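PDB 7NNA: klebicin C activity from Klebsiella pneumoniae, which is a bacteriocin fragment, its Tol-binding domain, which probably helps the toxin enter target bacteria through the efflux channel TolC. Local coordinates for residues Glu45-Ala50 and Glu136-Gln141; Lys38-Gln43 and Glu143-Leu148; Leu52-Ala57 and Glu125-Ala130; Ala27-Thr32 and Lys153-Ala158; Gln66-Val71 and Lys115-Ala120. One frame throughout, in Å; residues are numbered along the deposited sequence.

Contact 1 (Glu45-Ala50 and Glu136-Gln141); sequences ERAKAA and EEQRKQ
Ala47 and Glu137 face each other at the closest backbone approach of this antiparallel helical hairpin, their CA atoms 4.9 Å apart. Over these short segments the helix directions differ by 162°, and the local axes come within 8.6 Å, a spacing that the small alanine side chains permit. Glu137 loses the most surface here. Its CB rests on the backbone of Ala47, 3.7 Å from Ala47 CA, and its CG passes on to the methyl of Ala50, with Glu137 CG and Ala50 CB 4.1 Å apart. Because CG of Glu137 stands beside its own backbone N (chi1 -69°) and the chain folds again at chi2 (-47°), the carboxylate curls back over the flank of Arg46 instead of reaching straight across the interface. There Glu137 OE1 lies 3.9 Å from Arg46 CB; in the conformer modelled here, Arg46 NE and Glu137 OE1 stay 4.2 Å apart, too far for a salt bridge. That oxygen is held by Gln43 NE2 and by Lys140 of its own helix, while Arg46 turns its NH2 to Gln43 OE1, so Gln43 serves both charged groups. On the other flank Gln141 extends towards Ala47, its amide nitrogen partnered by Glu145. The amide oxygen faces a methyl: Gln141 OE1 sits 3.4 Å from Ala47 CB.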
# COMPACT_ATOMS: atom_id res chain seq x y z
N GLU A 45 3.40 5.32 -1.76
CA GLU A 45 4.70 5.90 -2.12
C GLU A 45 5.72 4.82 -2.55
O GLU A 45 6.50 5.05 -3.47
CB GLU A 45 5.24 6.83 -1.03
CG GLU A 45 4.32 8.02 -0.81
CD GLU A 45 4.08 8.88 -2.05
OE1 GLU A 45 5.07 9.20 -2.74
OE2 GLU A 45 2.91 9.17 -2.35
N ARG A 46 5.72 3.67 -1.90
CA ARG A 46 6.62 2.56 -2.29
C ARG A 46 6.24 2.01 -3.63
O ARG A 46 7.13 1.71 -4.44
CB ARG A 46 6.68 1.46 -1.23
CG ARG A 46 7.73 1.80 -0.18
CD ARG A 46 7.93 0.74 0.89
NE ARG A 46 6.66 0.43 1.52
CZ ARG A 46 6.30 0.81 2.73
NH1 ARG A 46 7.14 1.50 3.51
NH2 ARG A 46 5.11 0.50 3.19
N ALA A 47 4.94 1.91 -3.93
CA ALA A 47 4.52 1.46 -5.30
C ALA A 47 5.00 2.49 -6.35
O ALA A 47 5.48 2.12 -7.46
CB ALA A 47 2.98 1.27 -5.34
N LYS A 48 4.83 3.78 -6.06
CA LYS A 48 5.25 4.81 -7.05
C LYS A 48 6.75 4.77 -7.23
O LYS A 48 7.24 4.95 -8.35
CB LYS A 48 4.80 6.24 -6.64
CG LYS A 48 3.27 6.51 -6.74
CD LYS A 48 2.81 7.62 -5.67
CE LYS A 48 3.48 8.95 -5.88
NZ LYS A 48 2.78 10.08 -5.07
N ALA A 49 7.50 4.54 -6.15
CA ALA A 49 8.95 4.42 -6.26
C ALA A 49 9.32 3.19 -7.12
O ALA A 49 10.26 3.25 -7.92
CB ALA A 49 9.57 4.31 -4.87
N ALA A 50 8.58 2.08 -6.99
CA ALA A 50 8.82 0.89 -7.81
C ALA A 50 8.46 1.14 -9.34
O ALA A 50 9.10 0.54 -10.21
CB ALA A 50 8.04 -0.30 -7.23
N GLU A 136 4.53 -6.54 -6.89
CA GLU A 136 4.40 -6.87 -5.44
C GLU A 136 4.04 -5.66 -4.61
O GLU A 136 3.22 -5.79 -3.69
CB GLU A 136 5.71 -7.53 -4.94
CG GLU A 136 5.77 -7.82 -3.44
CD GLU A 136 4.71 -8.76 -2.89
OE1 GLU A 136 4.06 -9.47 -3.69
OE2 GLU A 136 4.50 -8.75 -1.66
N GLU A 137 4.59 -4.47 -4.89
CA GLU A 137 4.23 -3.28 -4.09
C GLU A 137 2.74 -2.90 -4.36
O GLU A 137 2.07 -2.42 -3.46
CB GLU A 137 5.15 -2.11 -4.42
CG GLU A 137 6.59 -2.34 -3.95
CD GLU A 137 6.81 -2.84 -2.53
OE1 GLU A 137 6.14 -2.38 -1.58
OE2 GLU A 137 7.69 -3.71 -2.35
N GLN A 138 2.24 -3.09 -5.59
CA GLN A 138 0.83 -2.82 -5.91
C GLN A 138 -0.04 -3.86 -5.22
O GLN A 138 -1.09 -3.52 -4.70
CB GLN A 138 0.63 -2.90 -7.43
CG GLN A 138 1.32 -1.72 -8.12
CD GLN A 138 1.22 -1.76 -9.65
OE1 GLN A 138 1.67 -0.84 -10.31
NE2 GLN A 138 0.67 -2.79 -10.27
N ARG A 139 0.40 -5.12 -5.14
CA ARG A 139 -0.38 -6.17 -4.45
C ARG A 139 -0.51 -5.78 -2.96
O ARG A 139 -1.63 -5.88 -2.36
CB ARG A 139 0.34 -7.55 -4.59
CG ARG A 139 -0.46 -8.73 -3.99
CD ARG A 139 0.40 -10.02 -3.73
NE ARG A 139 1.40 -9.80 -2.67
CZ ARG A 139 1.14 -9.80 -1.37
NH1 ARG A 139 -0.09 -10.03 -0.92
NH2 ARG A 139 2.11 -9.54 -0.50
N LYS A 140 0.62 -5.39 -2.34
CA LYS A 140 0.58 -5.03 -0.92
C LYS A 140 -0.30 -3.81 -0.68
O LYS A 140 -1.00 -3.72 0.34
CB LYS A 140 2.00 -4.76 -0.41
CG LYS A 140 2.83 -6.02 -0.46
CD LYS A 140 4.17 -5.93 0.22
CE LYS A 140 5.06 -4.92 -0.40
NZ LYS A 140 6.29 -4.67 0.42
N GLN A 141 -0.21 -2.82 -1.58
CA GLN A 141 -1.06 -1.64 -1.48
C GLN A 141 -2.56 -2.00 -1.49
O GLN A 141 -3.31 -1.51 -0.64
CB GLN A 141 -0.73 -0.65 -2.63
CG GLN A 141 -1.47 0.70 -2.37
CD GLN A 141 -1.29 1.66 -3.53
OE1 GLN A 141 -0.25 1.63 -4.20
NE2 GLN A 141 -2.31 2.46 -3.83

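Contact 2 (Lys38-Gln43 and Glu143-Leu148); sequences KTQAAQ and EIERKL
Ile144 lays its CG2 branch against the backbone of Gln40, 3.6 Å from Gln40 CA, while its longer branch turns off towards Thr39. The two branches thus divide between neighbouring residues of the facing helix. CG2 is the branch anti to the backbone N of Ile144 and points across the interface; CG1, beside that N, carries CD1 of Ile144, in the conformer modelled, to within 3.8 Å of Thr39 CG2. There the side chains of Thr39 and Ile144 cross at about a right angle, methyl against methyl, and the threonine hydroxyl is bonded back to Asn35 O in its own helix. Gln40 leaves along the other flank. Its chain bends at chi2 (-76°), which swings the amide round to meet Glu145 beyond a carbon contact, Gln40 CG to Glu145 CG at 3.7 Å. The amide and carboxylate planes are only 22° apart, and Gln40 NE2 donates to Glu145 OE2 at 2.9 Å, reaching the lone pair that points away from the other carboxylate oxygen. The same OE2 also accepts from Gln141 NE2, so two amides grip one oxygen at the interface margin. Leu148, one turn on from Ile144, adds its CD2, 4.2 Å from Gln40 CB. An apolar strip edged by a polar bridge between the helices is consistent with an antiparallel two-helix coiled coil.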
# COMPACT_ATOMS: atom_id res chain seq x y z
N LYS A 38 -2.12 5.68 7.46
CA LYS A 38 -0.71 6.09 7.27
C LYS A 38 0.04 5.00 6.51
O LYS A 38 0.87 5.31 5.62
CB LYS A 38 -0.05 6.31 8.64
CG LYS A 38 -0.54 7.68 9.13
CD LYS A 38 0.09 8.22 10.39
CE LYS A 38 -0.16 9.72 10.53
NZ LYS A 38 -1.61 10.05 10.72
N THR A 39 -0.26 3.73 6.83
CA THR A 39 0.35 2.58 6.13
C THR A 39 -0.02 2.60 4.64
O THR A 39 0.85 2.32 3.78
CB THR A 39 -0.09 1.24 6.74
OG1 THR A 39 0.34 1.22 8.14
CG2 THR A 39 0.62 0.09 6.08
N GLN A 40 -1.27 2.92 4.34
CA GLN A 40 -1.71 2.98 2.93
C GLN A 40 -0.95 4.03 2.17
O GLN A 40 -0.46 3.76 1.04
CB GLN A 40 -3.25 3.22 2.87
CG GLN A 40 -3.85 3.14 1.49
CD GLN A 40 -3.61 4.36 0.61
OE1 GLN A 40 -3.44 5.49 1.09
NE2 GLN A 40 -3.63 4.17 -0.73
N ALA A 41 -0.84 5.21 2.78
CA ALA A 41 -0.16 6.36 2.11
C ALA A 41 1.32 6.02 1.92
O ALA A 41 1.87 6.29 0.84
CB ALA A 41 -0.32 7.64 2.97
N ALA A 42 1.98 5.42 2.94
CA ALA A 42 3.41 5.03 2.79
C ALA A 42 3.60 3.90 1.72
O ALA A 42 4.58 3.92 0.95
CB ALA A 42 4.02 4.56 4.14
N GLN A 43 2.65 2.98 1.64
CA GLN A 43 2.73 1.89 0.66
C GLN A 43 2.46 2.38 -0.79
O GLN A 43 3.08 1.86 -1.76
CB GLN A 43 1.73 0.80 1.05
CG GLN A 43 1.82 -0.45 0.14
CD GLN A 43 3.21 -1.03 0.08
OE1 GLN A 43 3.90 -1.07 1.07
NE2 GLN A 43 3.64 -1.51 -1.06
N GLU A 143 -3.91 -4.82 -0.67
CA GLU A 143 -4.24 -5.56 0.58
C GLU A 143 -4.38 -4.60 1.74
O GLU A 143 -5.28 -4.76 2.58
CB GLU A 143 -3.24 -6.68 0.85
CG GLU A 143 -3.53 -7.40 2.17
CD GLU A 143 -4.94 -7.98 2.35
OE1 GLU A 143 -5.61 -8.30 1.34
OE2 GLU A 143 -5.35 -8.17 3.52
N ILE A 144 -3.49 -3.62 1.86
CA ILE A 144 -3.64 -2.57 2.88
C ILE A 144 -4.95 -1.81 2.71
O ILE A 144 -5.63 -1.51 3.69
CB ILE A 144 -2.44 -1.59 2.88
CG1 ILE A 144 -1.18 -2.31 3.45
CG2 ILE A 144 -2.75 -0.33 3.74
CD1 ILE A 144 -1.36 -2.94 4.84
N GLU A 145 -5.31 -1.50 1.47
CA GLU A 145 -6.59 -0.78 1.24
C GLU A 145 -7.78 -1.66 1.69
O GLU A 145 -8.75 -1.12 2.29
CB GLU A 145 -6.72 -0.41 -0.26
CG GLU A 145 -5.69 0.69 -0.56
CD GLU A 145 -5.33 0.96 -2.00
OE1 GLU A 145 -5.71 0.16 -2.90
OE2 GLU A 145 -4.70 2.00 -2.24
N ARG A 146 -7.72 -2.98 1.47
CA ARG A 146 -8.83 -3.84 1.93
C ARG A 146 -8.89 -3.82 3.47
O ARG A 146 -9.98 -3.73 4.06
CB ARG A 146 -8.60 -5.28 1.43
CG ARG A 146 -9.80 -6.19 1.56
CD ARG A 146 -9.40 -7.69 1.37
NE ARG A 146 -8.50 -8.11 2.46
CZ ARG A 146 -8.89 -8.45 3.68
NH1 ARG A 146 -10.19 -8.51 3.96
NH2 ARG A 146 -8.00 -8.72 4.62
N LYS A 147 -7.72 -3.85 4.12
CA LYS A 147 -7.69 -3.84 5.61
C LYS A 147 -8.16 -2.46 6.12
O LYS A 147 -8.84 -2.38 7.15
CB LYS A 147 -6.24 -4.10 6.11
CG LYS A 147 -5.85 -5.57 5.93
CD LYS A 147 -4.66 -5.90 6.86
CE LYS A 147 -4.50 -7.40 6.96
NZ LYS A 147 -3.88 -7.91 5.75
N LEU A 148 -7.81 -1.38 5.42
CA LEU A 148 -8.23 -0.04 5.82
C LEU A 148 -9.76 0.08 5.72
O LEU A 148 -10.39 0.69 6.61
CB LEU A 148 -7.56 0.99 4.90
CG LEU A 148 -8.00 2.48 5.09
CD1 LEU A 148 -7.82 2.97 6.62
CD2 LEU A 148 -7.22 3.41 4.10

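Contact 3 (Leu52-Ala57 and Glu125-Ala130); sequences LSQQAA and EAYQAA
With CG anti to the backbone N in both residues (chi1 172° for Gln54, 173° for Tyr127), the side chains of Gln54 and Tyr127 run out side by side and point the same way. Gln54 then bends at chi2, and its amide oxygen comes to the edge of the tyrosine ring: Gln54 OE1 lies in the ring plane, 3.5 Å from Tyr127 CE1. Amide and ring planes are inclined by 56°, so the two do not stack. Alongside, alanines bring the helices close. Ala57 CB packs 3.7 Å from Tyr127 CA, Ala130 CB sits 3.8 Å from Gln54 CA, and the two methyl carbons, Ala57 CB and Ala130 CB, meet at 4.1 Å. The backbones come close at two pairs: CA atoms are 4.9 Å apart for Gln54 and Ala130 and 4.8 Å for Ala57 and Tyr127, with local axes 8.5 Å apart. Beyond the segment, the Tyr127 side chain also touches Lys58 and Gln61, and Gln54 NE2 bonds to Gln134 OE1. No hydrogen bond joins the two segments directly. Cohesion here comes from alanine methyls on backbone, and from an amide oxygen set where the slightly positive C-H rim of the tyrosine probably attracts it.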
# COMPACT_ATOMS: atom_id res chain seq x y z
N LEU A 52 8.89 4.03 -10.89
CA LEU A 52 10.06 4.82 -11.31
C LEU A 52 11.29 3.92 -11.59
O LEU A 52 11.98 4.06 -12.62
CB LEU A 52 10.41 5.90 -10.23
CG LEU A 52 11.66 6.78 -10.55
CD1 LEU A 52 11.46 8.23 -10.14
CD2 LEU A 52 12.98 6.18 -9.95
N SER A 53 11.55 2.99 -10.67
CA SER A 53 12.69 2.08 -10.82
C SER A 53 12.51 1.12 -12.01
O SER A 53 13.49 0.73 -12.65
CB SER A 53 12.86 1.28 -9.53
OG SER A 53 13.95 0.38 -9.64
N GLN A 54 11.26 0.71 -12.27
CA GLN A 54 10.94 -0.17 -13.40
C GLN A 54 11.18 0.63 -14.73
O GLN A 54 11.83 0.10 -15.68
CB GLN A 54 9.46 -0.63 -13.27
CG GLN A 54 8.94 -1.39 -14.47
CD GLN A 54 8.23 -0.48 -15.43
OE1 GLN A 54 8.62 -0.34 -16.61
NE2 GLN A 54 7.21 0.21 -14.94
N GLN A 55 10.72 1.92 -14.81
CA GLN A 55 10.94 2.72 -16.04
C GLN A 55 12.47 2.85 -16.29
O GLN A 55 12.92 2.79 -17.46
CB GLN A 55 10.26 4.13 -15.95
CG GLN A 55 8.69 4.19 -15.79
CD GLN A 55 8.00 3.74 -17.07
OE1 GLN A 55 8.55 3.82 -18.19
NE2 GLN A 55 6.79 3.22 -16.95
N ALA A 56 13.28 2.98 -15.22
CA ALA A 56 14.75 3.09 -15.40
C ALA A 56 15.36 1.75 -15.89
O ALA A 56 16.26 1.77 -16.74
CB ALA A 56 15.42 3.53 -14.09
N ALA A 57 14.89 0.59 -15.38
CA ALA A 57 15.42 -0.70 -15.84
C ALA A 57 15.01 -0.97 -17.30
O ALA A 57 15.83 -1.46 -18.08
CB ALA A 57 14.94 -1.82 -14.93
N GLU A 125 17.05 -9.23 -17.18
CA GLU A 125 16.72 -9.88 -15.92
C GLU A 125 16.41 -8.79 -14.85
O GLU A 125 15.50 -8.97 -14.02
CB GLU A 125 17.92 -10.73 -15.47
CG GLU A 125 17.93 -12.13 -16.04
CD GLU A 125 19.19 -12.96 -15.79
OE1 GLU A 125 20.22 -12.40 -15.33
OE2 GLU A 125 19.16 -14.18 -16.09
N ALA A 126 17.17 -7.70 -14.85
CA ALA A 126 16.94 -6.62 -13.90
C ALA A 126 15.60 -5.90 -14.20
O ALA A 126 14.90 -5.50 -13.27
CB ALA A 126 18.11 -5.64 -13.94
N TYR A 127 15.18 -5.82 -15.48
CA TYR A 127 13.89 -5.22 -15.87
C TYR A 127 12.76 -6.14 -15.44
O TYR A 127 11.77 -5.66 -14.90
CB TYR A 127 13.84 -4.97 -17.38
CG TYR A 127 12.49 -4.52 -17.87
CD1 TYR A 127 11.83 -3.45 -17.26
CD2 TYR A 127 11.85 -5.17 -18.91
CE1 TYR A 127 10.58 -3.04 -17.69
CE2 TYR A 127 10.61 -4.75 -19.37
CZ TYR A 127 9.98 -3.68 -18.76
OH TYR A 127 8.76 -3.25 -19.23
N GLN A 128 12.91 -7.46 -15.65
CA GLN A 128 11.90 -8.40 -15.17
C GLN A 128 11.80 -8.35 -13.64
O GLN A 128 10.68 -8.29 -13.13
CB GLN A 128 12.17 -9.82 -15.72
CG GLN A 128 12.01 -9.94 -17.24
CD GLN A 128 10.66 -9.49 -17.72
OE1 GLN A 128 9.64 -9.76 -17.10
NE2 GLN A 128 10.61 -8.74 -18.81
N ALA A 129 12.92 -8.26 -12.90
CA ALA A 129 12.86 -8.17 -11.43
C ALA A 129 12.18 -6.90 -10.96
O ALA A 129 11.41 -6.95 -9.99
CB ALA A 129 14.27 -8.25 -10.83
N ALA A 130 12.40 -5.78 -11.66
CA ALA A 130 11.75 -4.51 -11.29
C ALA A 130 10.27 -4.55 -11.65
O ALA A 130 9.46 -4.00 -10.89
CB ALA A 130 12.46 -3.36 -12.01

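Contact 4 (Ala27-Thr32 and Lys153-Ala158); sequences ATAKWT and KQEAAA
Ala29 plants its methyl on the backbone of the opposite helix, with Ala29 CB 3.7 Å from Glu155 CA, and meets a second methyl where Ala29 CB lies 4.0 Å from Ala158 CB. Glu155 covers the neighbouring flank. Its CG is anti to the backbone N (chi1 -176°) and the chain stays extended, carrying the carboxylate past Ala29 to Lys30. The lysine answers with its aliphatic part: Lys30 CG is 3.3 Å from Glu155 OE2, whereas the charged ends, Lys30 NZ and Glu155 OE2, remain 4.0 Å apart. Folds at chi3 and chi4 turn the ammonium back near the carboxylate without closing a salt bridge; a water spans the gap instead. It accepts from Lys30 NZ at 2.9 Å and donates to Glu155 OE2 at 2.6 Å. A second water donates to Lys30 O at 3.0 Å, with a weak bond to Glu155 OE1. Further out, Thr33 OG1 is hydrogen-bonded to both Ala29 O and Glu155 OE1; with Thr33 at OE1 and a water at OE2, both oxygens of the carboxylate are engaged. Lys30 NZ has a further, long and weak pairing with Glu34. All of this lies on the surface of the coiled-coil hairpin, where segments 27-32, early in helix 14-79, and 153-158, in the middle of helix 93-197, run antiparallel at 160°, the local axes 8.7 Å apart.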
# COMPACT_ATOMS: atom_id res chain seq x y z
N ALA A 27 -11.98 4.86 20.77
CA ALA A 27 -10.66 5.50 20.69
C ALA A 27 -9.63 4.53 20.04
O ALA A 27 -8.83 4.94 19.18
CB ALA A 27 -10.18 5.92 22.10
N THR A 28 -9.67 3.23 20.45
CA THR A 28 -8.77 2.26 19.83
C THR A 28 -9.08 2.05 18.35
O THR A 28 -8.16 1.96 17.56
CB THR A 28 -8.86 0.91 20.56
OG1 THR A 28 -8.55 1.16 21.94
CG2 THR A 28 -7.88 -0.13 20.00
N ALA A 29 -10.38 1.98 17.95
CA ALA A 29 -10.74 1.82 16.53
C ALA A 29 -10.23 2.96 15.74
O ALA A 29 -9.75 2.74 14.61
CB ALA A 29 -12.29 1.70 16.38
N LYS A 30 -10.30 4.19 16.29
CA LYS A 30 -9.74 5.35 15.57
C LYS A 30 -8.25 5.19 15.37
O LYS A 30 -7.75 5.56 14.31
CB LYS A 30 -9.94 6.69 16.34
CG LYS A 30 -11.35 7.19 16.27
CD LYS A 30 -11.52 8.49 17.08
CE LYS A 30 -10.68 9.58 16.48
NZ LYS A 30 -11.16 9.95 15.12
N TRP A 31 -7.53 4.78 16.42
CA TRP A 31 -6.06 4.60 16.33
C TRP A 31 -5.75 3.53 15.21
O TRP A 31 -4.85 3.74 14.37
CB TRP A 31 -5.53 4.12 17.71
CG TRP A 31 -4.03 4.10 17.70
CD1 TRP A 31 -3.18 5.13 18.02
CD2 TRP A 31 -3.21 3.04 17.21
NE1 TRP A 31 -1.88 4.76 17.79
CE2 TRP A 31 -1.87 3.52 17.19
CE3 TRP A 31 -3.47 1.75 16.70
CZ2 TRP A 31 -0.79 2.71 16.77
CZ3 TRP A 31 -2.41 0.99 16.23
CH2 TRP A 31 -1.08 1.44 16.33
N THR A 32 -6.47 2.40 15.22
CA THR A 32 -6.27 1.34 14.20
C THR A 32 -6.49 1.88 12.78
O THR A 32 -5.66 1.62 11.89
CB THR A 32 -7.27 0.23 14.50
OG1 THR A 32 -6.79 -0.36 15.71
CG2 THR A 32 -7.34 -0.85 13.34
N LYS A 153 -15.02 0.24 8.78
CA LYS A 153 -16.31 -0.40 9.14
C LYS A 153 -16.33 -0.69 10.66
O LYS A 153 -17.34 -0.47 11.31
CB LYS A 153 -16.42 -1.69 8.35
CG LYS A 153 -16.67 -1.44 6.88
CD LYS A 153 -16.52 -2.67 5.96
CE LYS A 153 -17.16 -3.95 6.49
NZ LYS A 153 -17.00 -5.11 5.52
N GLN A 154 -15.22 -1.21 11.23
CA GLN A 154 -15.19 -1.47 12.67
C GLN A 154 -15.27 -0.14 13.44
O GLN A 154 -15.91 -0.06 14.51
CB GLN A 154 -13.85 -2.17 13.02
CG GLN A 154 -13.85 -3.62 12.51
CD GLN A 154 -12.69 -4.41 13.09
OE1 GLN A 154 -11.96 -3.99 13.95
NE2 GLN A 154 -12.56 -5.60 12.66
N GLU A 155 -14.61 0.89 12.93
CA GLU A 155 -14.62 2.19 13.60
C GLU A 155 -16.05 2.76 13.57
O GLU A 155 -16.49 3.38 14.57
CB GLU A 155 -13.61 3.14 12.94
CG GLU A 155 -13.54 4.47 13.68
CD GLU A 155 -12.66 5.51 13.02
OE1 GLU A 155 -11.86 5.15 12.14
OE2 GLU A 155 -12.76 6.70 13.38
N ALA A 156 -16.77 2.66 12.42
CA ALA A 156 -18.16 3.17 12.39
C ALA A 156 -19.04 2.45 13.37
O ALA A 156 -19.93 3.07 14.00
CB ALA A 156 -18.76 3.08 10.97
N ALA A 157 -18.84 1.13 13.49
CA ALA A 157 -19.65 0.34 14.43
C ALA A 157 -19.34 0.78 15.87
O ALA A 157 -20.28 0.91 16.64
CB ALA A 157 -19.40 -1.16 14.26
N ALA A 158 -18.07 1.02 16.22
CA ALA A 158 -17.62 1.44 17.56
C ALA A 158 -18.12 2.84 17.87
O ALA A 158 -18.56 3.09 19.02
CB ALA A 158 -16.08 1.40 17.67
O HOH W 1 -9.36 7.42 12.59
O HOH W 2 -11.68 8.90 12.49

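Contact 5 (Gln66-Val71 and Lys115-Ala120); sequences QHLKDV and KAEREA. Unlike the reference sequence in segment 66-71: Gln66 (reference Leu).
Towards the turn of the antiparallel coiled-coil hairpin, Leu68 and Ala116 pack together between the two long helices. Leu68 buries the most surface. With CG anti to the backbone N (chi1 171°), its two methyls spread over the opposite helix: Leu68 CD1 lies 3.8 Å from Glu117 CB and 4.2 Å from Ala116 CB, while Leu68 CD2 reaches on to Ala120, 4.3 Å from Ala120 CB. Glu117 runs obliquely across the leucine and offers it its CH2 groups and backbone; its carboxylate turns away to a salt bridge with Arg113. Ala116 in turn puts its single methyl among three partners. Ala116 CB is 3.9 Å from Leu68 CA, 3.7 Å from His67 CD2 and 4.3 Å from Val71 CG2. The histidine ring meets that methyl obliquely, and one of its faces is covered by Val71 CG2, 3.8 Å above the ring plane and set off towards the rim. No hydrogen bond crosses between the segments, so the join rests on carbon contacts. The side chains of Leu68 and Val71 also touch Arg113, about one turn earlier on helix 93-197. The two segments run at 163° to one another; 66-71 lies near the end of helix 14-79 and 115-120 in the early part of helix 93-197, the connection between the helices lying farther along.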
# COMPACT_ATOMS: atom_id res chain seq x y z
N GLN A 66 20.57 -2.31 -27.69
CA GLN A 66 21.06 -1.54 -28.84
C GLN A 66 22.56 -1.68 -28.97
O GLN A 66 23.07 -1.81 -30.10
CB GLN A 66 20.68 -0.06 -28.71
CG GLN A 66 21.14 0.79 -29.92
CD GLN A 66 20.47 0.32 -31.21
OE1 GLN A 66 19.25 0.13 -31.27
NE2 GLN A 66 21.29 0.12 -32.26
N HIS A 67 23.29 -1.68 -27.85
CA HIS A 67 24.74 -1.86 -27.92
C HIS A 67 25.11 -3.23 -28.53
O HIS A 67 25.97 -3.30 -29.40
CB HIS A 67 25.38 -1.66 -26.56
CG HIS A 67 26.84 -1.81 -26.63
ND1 HIS A 67 27.61 -0.97 -27.41
CD2 HIS A 67 27.64 -2.74 -26.07
CE1 HIS A 67 28.86 -1.38 -27.27
NE2 HIS A 67 28.93 -2.42 -26.44
N LEU A 68 24.40 -4.29 -28.13
CA LEU A 68 24.60 -5.63 -28.68
C LEU A 68 24.31 -5.61 -30.20
O LEU A 68 25.10 -6.10 -30.99
CB LEU A 68 23.64 -6.60 -27.96
CG LEU A 68 23.54 -8.02 -28.54
CD1 LEU A 68 24.94 -8.73 -28.58
CD2 LEU A 68 22.62 -8.82 -27.71
N LYS A 69 23.22 -4.96 -30.61
CA LYS A 69 22.87 -4.84 -32.02
C LYS A 69 24.05 -4.14 -32.80
O LYS A 69 24.46 -4.61 -33.88
CB LYS A 69 21.56 -4.01 -32.11
CG LYS A 69 20.92 -3.94 -33.49
CD LYS A 69 19.96 -2.72 -33.59
CE LYS A 69 20.26 -1.85 -34.81
NZ LYS A 69 21.72 -1.88 -35.15
N ASP A 70 24.62 -3.06 -32.21
CA ASP A 70 25.77 -2.36 -32.84
C ASP A 70 27.05 -3.25 -32.99
O ASP A 70 27.81 -3.12 -33.96
CB ASP A 70 26.12 -1.14 -32.00
CG ASP A 70 25.04 -0.10 -31.96
OD1 ASP A 70 24.20 -0.06 -32.90
OD2 ASP A 70 25.02 0.67 -30.99
N VAL A 71 27.32 -4.12 -32.00
CA VAL A 71 28.46 -5.03 -32.06
C VAL A 71 28.18 -6.11 -33.10
O VAL A 71 29.08 -6.49 -33.89
CB VAL A 71 28.83 -5.62 -30.67
CG1 VAL A 71 30.00 -6.60 -30.81
CG2 VAL A 71 29.19 -4.51 -29.69
N LYS A 115 30.41 -10.29 -24.60
CA LYS A 115 30.30 -9.41 -23.44
C LYS A 115 29.07 -8.50 -23.55
O LYS A 115 28.33 -8.35 -22.57
CB LYS A 115 31.58 -8.59 -23.31
CG LYS A 115 31.61 -7.70 -22.09
CD LYS A 115 32.70 -6.68 -22.20
CE LYS A 115 32.83 -5.90 -20.91
NZ LYS A 115 33.80 -4.80 -21.07
N ALA A 116 28.81 -7.91 -24.74
CA ALA A 116 27.60 -7.07 -24.89
C ALA A 116 26.33 -7.90 -24.64
O ALA A 116 25.34 -7.39 -24.03
CB ALA A 116 27.53 -6.44 -26.27
N GLU A 117 26.35 -9.18 -25.07
CA GLU A 117 25.21 -10.02 -24.85
C GLU A 117 25.03 -10.38 -23.37
O GLU A 117 23.91 -10.34 -22.86
CB GLU A 117 25.19 -11.26 -25.74
CG GLU A 117 23.84 -11.94 -25.58
CD GLU A 117 23.49 -12.95 -26.64
OE1 GLU A 117 24.42 -13.65 -27.08
OE2 GLU A 117 22.30 -13.04 -27.03
N ARG A 118 26.12 -10.72 -22.67
CA ARG A 118 26.03 -10.98 -21.22
C ARG A 118 25.41 -9.76 -20.46
O ARG A 118 24.52 -9.93 -19.60
CB ARG A 118 27.43 -11.25 -20.67
CG ARG A 118 27.55 -12.66 -20.10
CD ARG A 118 28.92 -12.98 -19.51
NE ARG A 118 29.87 -13.35 -20.54
CZ ARG A 118 30.92 -12.61 -20.89
NH1 ARG A 118 31.72 -13.02 -21.86
NH2 ARG A 118 31.19 -11.48 -20.26
N GLU A 119 25.83 -8.55 -20.84
CA GLU A 119 25.31 -7.33 -20.21
C GLU A 119 23.86 -7.06 -20.57
O GLU A 119 23.10 -6.58 -19.71
CB GLU A 119 26.19 -6.12 -20.55
CG GLU A 119 27.57 -6.23 -19.94
CD GLU A 119 28.47 -5.03 -20.17
OE1 GLU A 119 29.71 -5.21 -20.15
OE2 GLU A 119 27.93 -3.92 -20.37
N ALA A 120 23.45 -7.35 -21.82
CA ALA A 120 22.05 -7.14 -22.21
C ALA A 120 21.16 -8.10 -21.44
O ALA A 120 20.14 -7.67 -20.89
CB ALA A 120 21.89 -7.33 -23.70

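Overall arrangement
From the N terminus, helix 14-79 supplies the first segments in the order of contacts 4, 2, 1, 3 and 5, and helix 93-197 supplies the partners in reverse. Each contact therefore closes a loop that encloses the next: contact 4 the widest, contact 5 the innermost, its loop holding the turn between residues 79 and 93. None cross. Contacts 1 and 2 touch through Gln43, their centres about 10 Å apart. Contacts 3 and 1 adjoin in sequence, whereas contacts 4 and 5 lie about 57 Å apart between centres. Together the five tie the two helices into one long antiparallel hairpin.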